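Local coordinates for SJCHGC06286 protein (Schistosoma japonicum, PDB 3QBR) that belongs to the Bcl-2 family of apoptosis regulators and probably binds the BH domains of partner proteins, at residues F17-S22 with S153-D157; L102-L107 with M147-T152. All coordinates share one frame; numbering follows the deposited sequence.

Contact 1 of 2, residues F17-S22 with S153-D157; sequences FRLQTS and SQYSD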
loop_
_atom_site.group_PDB
_atom_site.type_symbol
_atom_site.label_atom_id
_atom_site.label_comp_id
_atom_site.label_asym_id
_atom_site.label_seq_id
_atom_site.Cartn_x
_atom_site.Cartn_y
_atom_site.Cartn_z
ATOM N N PHE A 17 12.558 11.847 0.505
ATOM C CA PHE A 17 11.398 11.150 1.062
ATOM C C PHE A 17 10.725 10.255 0.026
ATOM O O PHE A 17 10.392 9.111 0.312
ATOM C CB PHE A 17 10.399 12.139 1.699
ATOM C CG PHE A 17 9.186 11.480 2.321
ATOM C CD1 PHE A 17 9.211 11.049 3.641
ATOM C CD2 PHE A 17 8.014 11.320 1.588
ATOM C CE1 PHE A 17 8.080 10.438 4.225
ATOM C CE2 PHE A 17 6.877 10.719 2.152
ATOM C CZ PHE A 17 6.910 10.273 3.468
ATOM N N ARG A 18 10.549 10.758 -1.185
ATOM C CA ARG A 18 9.922 9.943 -2.211
ATOM C C ARG A 18 10.695 8.674 -2.478
ATOM O O ARG A 18 10.109 7.657 -2.822
ATOM C CB ARG A 18 9.776 10.689 -3.528
ATOM C CG ARG A 18 8.963 9.893 -4.536
ATOM C CD ARG A 18 8.816 10.601 -5.869
ATOM N NE ARG A 18 10.098 11.134 -6.308
ATOM C CZ ARG A 18 10.419 12.424 -6.260
ATOM N NH1 ARG A 18 9.532 13.306 -5.814
ATOM N NH2 ARG A 18 11.621 12.829 -6.661
ATOM N N LEU A 19 12.015 8.730 -2.349
ATOM C CA LEU A 19 12.855 7.581 -2.689
ATOM C C LEU A 19 12.866 6.585 -1.539
ATOM O O LEU A 19 12.828 5.367 -1.722
ATOM C CB LEU A 19 14.270 8.058 -2.951
ATOM C CG LEU A 19 15.235 6.953 -3.364
ATOM C CD1 LEU A 19 14.681 6.145 -4.543
ATOM C CD2 LEU A 19 16.571 7.573 -3.701
ATOM N N GLN A 20 12.934 7.134 -0.338
ATOM C CA GLN A 20 12.760 6.359 0.867
ATOM C C GLN A 20 11.412 5.617 0.820
ATOM O O GLN A 20 11.372 4.399 0.991
ATOM C CB GLN A 20 12.852 7.291 2.074
ATOM C CG GLN A 20 13.057 6.624 3.416
ATOM C CD GLN A 20 13.166 7.642 4.550
ATOM O OE1 GLN A 20 13.943 8.596 4.466
ATOM N NE2 GLN A 20 12.389 7.438 5.616
ATOM N N THR A 21 10.311 6.320 0.552
ATOM C CA THR A 21 9.003 5.672 0.665
ATOM C C THR A 21 8.832 4.587 -0.390
ATOM O O THR A 21 8.241 3.532 -0.149
ATOM C CB THR A 21 7.804 6.660 0.622
ATOM O OG1 THR A 21 7.350 6.802 -0.716
ATOM C CG2 THR A 21 8.182 8.016 1.164
ATOM N N SER A 22 9.358 4.850 -1.565
ATOM C CA SER A 22 9.413 3.846 -2.620
ATOM C C SER A 22 10.092 2.538 -2.154
ATOM O O SER A 22 9.538 1.441 -2.300
ATOM C CB SER A 22 10.129 4.444 -3.846
ATOM O OG SER A 22 10.245 3.494 -4.877
ATOM N N SER A 153 4.206 6.243 -4.284
ATOM C CA SER A 153 5.373 7.045 -3.901
ATOM C C SER A 153 5.200 8.539 -4.106
ATOM O O SER A 153 5.508 9.309 -3.194
ATOM C CB SER A 153 6.637 6.588 -4.642
ATOM O OG SER A 153 7.063 5.318 -4.172
ATOM N N GLN A 154 4.748 8.949 -5.298
ATOM C CA GLN A 154 4.478 10.370 -5.557
ATOM C C GLN A 154 3.423 10.927 -4.599
ATOM O O GLN A 154 3.620 11.969 -3.992
ATOM C CB GLN A 154 4.000 10.608 -6.990
ATOM C CG GLN A 154 5.039 10.408 -8.053
ATOM C CD GLN A 154 4.416 9.958 -9.365
ATOM O OE1 GLN A 154 3.194 10.010 -9.538
ATOM N NE2 GLN A 154 5.253 9.505 -10.292
ATOM N N TYR A 155 2.308 10.213 -4.473
ATOM C CA TYR A 155 1.173 10.661 -3.681
ATOM C C TYR A 155 1.619 10.872 -2.262
ATOM O O TYR A 155 1.254 11.869 -1.627
ATOM C CB TYR A 155 0.021 9.645 -3.722
ATOM C CG TYR A 155 -1.224 10.132 -3.014
ATOM C CD1 TYR A 155 -1.425 9.887 -1.658
ATOM C CD2 TYR A 155 -2.191 10.870 -3.701
ATOM C CE1 TYR A 155 -2.565 10.355 -1.000
ATOM C CE2 TYR A 155 -3.337 11.327 -3.070
ATOM C CZ TYR A 155 -3.525 11.074 -1.715
ATOM O OH TYR A 155 -4.676 11.536 -1.091
ATOM N N SER A 156 2.414 9.931 -1.769
ATOM C CA SER A 156 2.995 10.056 -0.433
ATOM C C SER A 156 3.805 11.336 -0.246
ATOM O O SER A 156 3.789 11.949 0.823
ATOM C CB SER A 156 3.899 8.860 -0.131
ATOM O OG SER A 156 3.170 7.834 0.517
ATOM N N ASP A 157 4.523 11.718 -1.294
ATOM C CA ASP A 157 5.472 12.817 -1.212
ATOM C C ASP A 157 4.701 14.122 -1.331
ATOM O O ASP A 157 5.134 15.174 -0.874
ATOM C CB ASP A 157 6.499 12.683 -2.341
ATOM C CG ASP A 157 7.702 13.601 -2.168
ATOM O OD1 ASP A 157 8.264 13.664 -1.048
ATOM O OD2 ASP A 157 8.098 14.245 -3.167
#
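Ser153 and Ser22 bring the two helices within 5.3 Å of each other, CA to CA. Ser153 sets its OG beside its own backbone N (chi1 -70°), where it hydrogen-bonds back to the carbonyl of Ile149 one turn earlier; the same oxygen lies against Ser22, 3.2 Å from CB, in a van der Waals contact. The carbonyl of Ser153 faces the aliphatic part of Arg18, whose CG comes to 3.8 Å from Ser153 O, and Thr21 OG1 rests near Ser153 CA. Gln154 touches lightly, its CG beside Arg18 CD at the outer margin. One turn on from Ser153, Ser156 meets two residues of the other helix: its CB faces Thr21 OG1, and its carbonyl oxygen lies 3.6 Å from Phe17 CE2. Asp157 finishes the segment and divides its carboxylate. OD1 sits at the edge of the Phe17 ring, 3.5 Å from CD2, with ring and carboxylate nearly coplanar; it also has a long, weak ion pair with Lys161. OD2 makes a salt bridge of 3.2 Å to Arg18 NH1, the guanidinium standing almost upright on the carboxylate plane (86°). The bend at chi3 of Arg18 turns its head group toward that oxygen. Beyond the pair, Phe17 continues onto Trp170, the two rings nearly parallel, and onto Ile164 of helix 161-165. The two segments run roughly opposite ways, 133° between their directions, and the contact fastens helix 17-31 to helix 142-159 in the all-helical Bcl-2 bundle.

Contact 2 of 2, residues L102-L107 with M147-T152; sequences LEIFYL and MLIKTT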
loop_
_atom_site.group_PDB
_atom_site.type_symbol
_atom_site.label_atom_id
_atom_site.label_comp_id
_atom_site.label_asym_id
_atom_site.label_seq_id
_atom_site.Cartn_x
_atom_site.Cartn_y
_atom_site.Cartn_z
ATOM N N LEU A 102 -6.325 3.096 -14.494
ATOM C CA LEU A 102 -6.033 2.533 -13.176
ATOM C C LEU A 102 -5.358 3.541 -12.234
ATOM O O LEU A 102 -5.607 3.534 -11.029
ATOM C CB LEU A 102 -5.177 1.278 -13.314
ATOM C CG LEU A 102 -4.809 0.560 -12.016
ATOM C CD1 LEU A 102 -6.057 0.150 -11.232
ATOM C CD2 LEU A 102 -3.933 -0.649 -12.311
ATOM N N GLU A 103 -4.515 4.411 -12.774
ATOM C CA GLU A 103 -3.935 5.448 -11.941
ATOM C C GLU A 103 -5.082 6.286 -11.380
ATOM O O GLU A 103 -5.239 6.420 -10.163
ATOM C CB GLU A 103 -2.960 6.310 -12.739
ATOM C CG GLU A 103 -1.948 7.056 -11.881
ATOM C CD GLU A 103 -0.864 7.754 -12.705
ATOM O OE1 GLU A 103 -0.369 8.820 -12.270
ATOM O OE2 GLU A 103 -0.506 7.239 -13.790
ATOM N N ILE A 104 -5.897 6.824 -12.286
ATOM C CA ILE A 104 -7.104 7.566 -11.932
ATOM C C ILE A 104 -7.898 6.965 -10.761
ATOM O O ILE A 104 -8.148 7.628 -9.743
ATOM C CB ILE A 104 -8.067 7.664 -13.133
ATOM C CG1 ILE A 104 -7.392 8.351 -14.328
ATOM C CG2 ILE A 104 -9.349 8.363 -12.716
ATOM C CD1 ILE A 104 -6.230 9.211 -13.950
ATOM N N PHE A 105 -8.321 5.720 -10.910
ATOM C CA PHE A 105 -9.109 5.120 -9.857
ATOM C C PHE A 105 -8.307 4.988 -8.597
ATOM O O PHE A 105 -8.808 5.295 -7.513
ATOM C CB PHE A 105 -9.647 3.772 -10.273
ATOM C CG PHE A 105 -10.476 3.833 -11.501
ATOM C CD1 PHE A 105 -11.172 4.993 -11.807
ATOM C CD2 PHE A 105 -10.575 2.742 -12.350
ATOM C CE1 PHE A 105 -11.946 5.075 -12.946
ATOM C CE2 PHE A 105 -11.354 2.811 -13.487
ATOM C CZ PHE A 105 -12.041 3.982 -13.789
ATOM N N TYR A 106 -7.061 4.531 -8.737
ATOM C CA TYR A 106 -6.155 4.435 -7.593
ATOM C C TYR A 106 -6.095 5.780 -6.897
ATOM O O TYR A 106 -6.264 5.869 -5.679
ATOM C CB TYR A 106 -4.727 3.996 -7.995
ATOM C CG TYR A 106 -3.903 3.595 -6.793
ATOM C CD1 TYR A 106 -4.349 2.594 -5.945
ATOM C CD2 TYR A 106 -2.714 4.228 -6.487
ATOM C CE1 TYR A 106 -3.641 2.225 -4.830
ATOM C CE2 TYR A 106 -1.969 3.850 -5.365
ATOM C CZ TYR A 106 -2.451 2.850 -4.544
ATOM O OH TYR A 106 -1.773 2.451 -3.419
ATOM N N LEU A 107 -5.847 6.824 -7.681
ATOM C CA LEU A 107 -5.753 8.164 -7.129
ATOM C C LEU A 107 -7.038 8.601 -6.406
ATOM O O LEU A 107 -6.976 9.228 -5.339
ATOM C CB LEU A 107 -5.320 9.156 -8.204
ATOM C CG LEU A 107 -3.810 9.064 -8.414
ATOM C CD1 LEU A 107 -3.296 10.160 -9.321
ATOM C CD2 LEU A 107 -3.090 9.111 -7.058
ATOM N N MET A 147 3.551 0.590 -11.764
ATOM C CA MET A 147 2.842 1.862 -11.827
ATOM C C MET A 147 2.226 2.181 -10.454
ATOM O O MET A 147 2.438 3.263 -9.903
ATOM C CB MET A 147 1.790 1.810 -12.921
ATOM C CG MET A 147 1.145 3.158 -13.216
ATOM S SD MET A 147 -0.364 3.359 -12.267
ATOM C CE MET A 147 -1.325 2.037 -13.024
ATOM N N LEU A 148 1.499 1.220 -9.888
ATOM C CA LEU A 148 0.906 1.401 -8.571
ATOM C C LEU A 148 1.952 1.829 -7.541
ATOM O O LEU A 148 1.749 2.786 -6.782
ATOM C CB LEU A 148 0.215 0.118 -8.103
ATOM C CG LEU A 148 -1.094 -0.224 -8.798
ATOM C CD1 LEU A 148 -1.637 -1.556 -8.287
ATOM C CD2 LEU A 148 -2.096 0.920 -8.508
ATOM N N ILE A 149 3.079 1.117 -7.523
ATOM C CA ILE A 149 4.141 1.427 -6.576
ATOM C C ILE A 149 4.698 2.836 -6.778
ATOM O O ILE A 149 4.989 3.531 -5.813
ATOM C CB ILE A 149 5.266 0.408 -6.651
ATOM C CG1 ILE A 149 4.772 -0.943 -6.146
ATOM C CG2 ILE A 149 6.423 0.869 -5.813
ATOM C CD1 ILE A 149 5.751 -2.068 -6.436
ATOM N N LYS A 150 4.822 3.275 -8.025
ATOM C CA LYS A 150 5.342 4.619 -8.287
ATOM C C LYS A 150 4.348 5.697 -7.877
ATOM O O LYS A 150 4.741 6.736 -7.329
ATOM C CB LYS A 150 5.709 4.788 -9.759
ATOM C CG LYS A 150 6.324 6.116 -10.077
ATOM C CD LYS A 150 6.466 6.273 -11.590
ATOM C CE LYS A 150 7.288 7.495 -11.989
ATOM N NZ LYS A 150 7.295 7.662 -13.474
ATOM N N THR A 151 3.064 5.439 -8.140
ATOM C CA THR A 151 2.000 6.374 -7.809
ATOM C C THR A 151 1.854 6.503 -6.296
ATOM O O THR A 151 1.804 7.618 -5.767
ATOM C CB THR A 151 0.672 5.962 -8.460
ATOM O OG1 THR A 151 0.808 6.064 -9.880
ATOM C CG2 THR A 151 -0.440 6.860 -8.013
ATOM N N THR A 152 1.800 5.377 -5.589
ATOM C CA THR A 152 1.883 5.433 -4.129
ATOM C C THR A 152 3.045 6.339 -3.639
ATOM O O THR A 152 2.883 7.127 -2.705
ATOM C CB THR A 152 2.039 4.042 -3.552
ATOM O OG1 THR A 152 1.057 3.196 -4.139
ATOM C CG2 THR A 152 1.883 4.047 -2.034
#
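The ring of Tyr106 has Leu148 over one face and both threonines, Thr151 and Thr152, at its edge. Leu148 CD2 makes a CH-pi contact 3.8 Å from the ring centroid and 17° off the normal, displaced toward the rim on the CG side. At the edge, Thr151 CG2 lies in the ring plane 3.8 Å from Tyr106 CD2, while Thr152 OG1 lies close to that plane near Tyr106 CE2 and the hydroxyl. This is helix-to-helix packing inside the Bcl-2 bundle: segments 102-107 and 147-152, on helices 99-113 and 142-159, run in broadly the same direction, their axes 43° apart in direction and 10.6 Å apart at closest approach. Tyr106 points its ring across that gap because CG is anti to the backbone N (chi1 -167°). One turn earlier, Leu102 and Glu103 receive Met147. The Met147 side chain turns at two successive bonds, CB-CG and CG-SD, which brings its CE alongside Leu102, 3.8 Å from CD2, and lays SD beside CB and CG of Glu103. The aliphatic part of Glu103 also passes Thr151, with CG 3.5 Å from OG1, so its carbons meet a thioether on one residue and a hydroxyl on the next turn. The methyl of Thr151 does double duty, since Leu107 CD2 meets it too, at 3.6 Å. Behind Leu148 and Thr152, Leu129 of helix 119-137 closes over the contact, and Leu89 packs on Leu102. The polar end of the tyrosine is part of a chain of bonds: Tyr106 OH donates to Thr152 OG1 (3.0 Å), and Thr152 OG1 donates to Leu148 O (2.8 Å), which also accepts from Thr152 N, the hydroxyl approaching from above the carbonyl plane.

Overall arrangement
Both contacts use helix 142-159, on consecutive parts of it: residues 147-152 serve contact 2 and residues 153-157 serve contact 1. Their centres lie about 13 Å apart, and they touch directly where Tyr155 CD2 packs against Leu107 CD2. Both segments of contact 2 fall between those of contact 1 in sequence. One long helix thus receives helix 17-31 and helix 99-113, tying the first modelled helix into the Bcl-2 bundle. Phe105, on helix 99-113, packs on an apolar side chain of another protein's chain, consistent with helix 99-113 lining the BH3-binding groove, as in other Bcl-2 proteins.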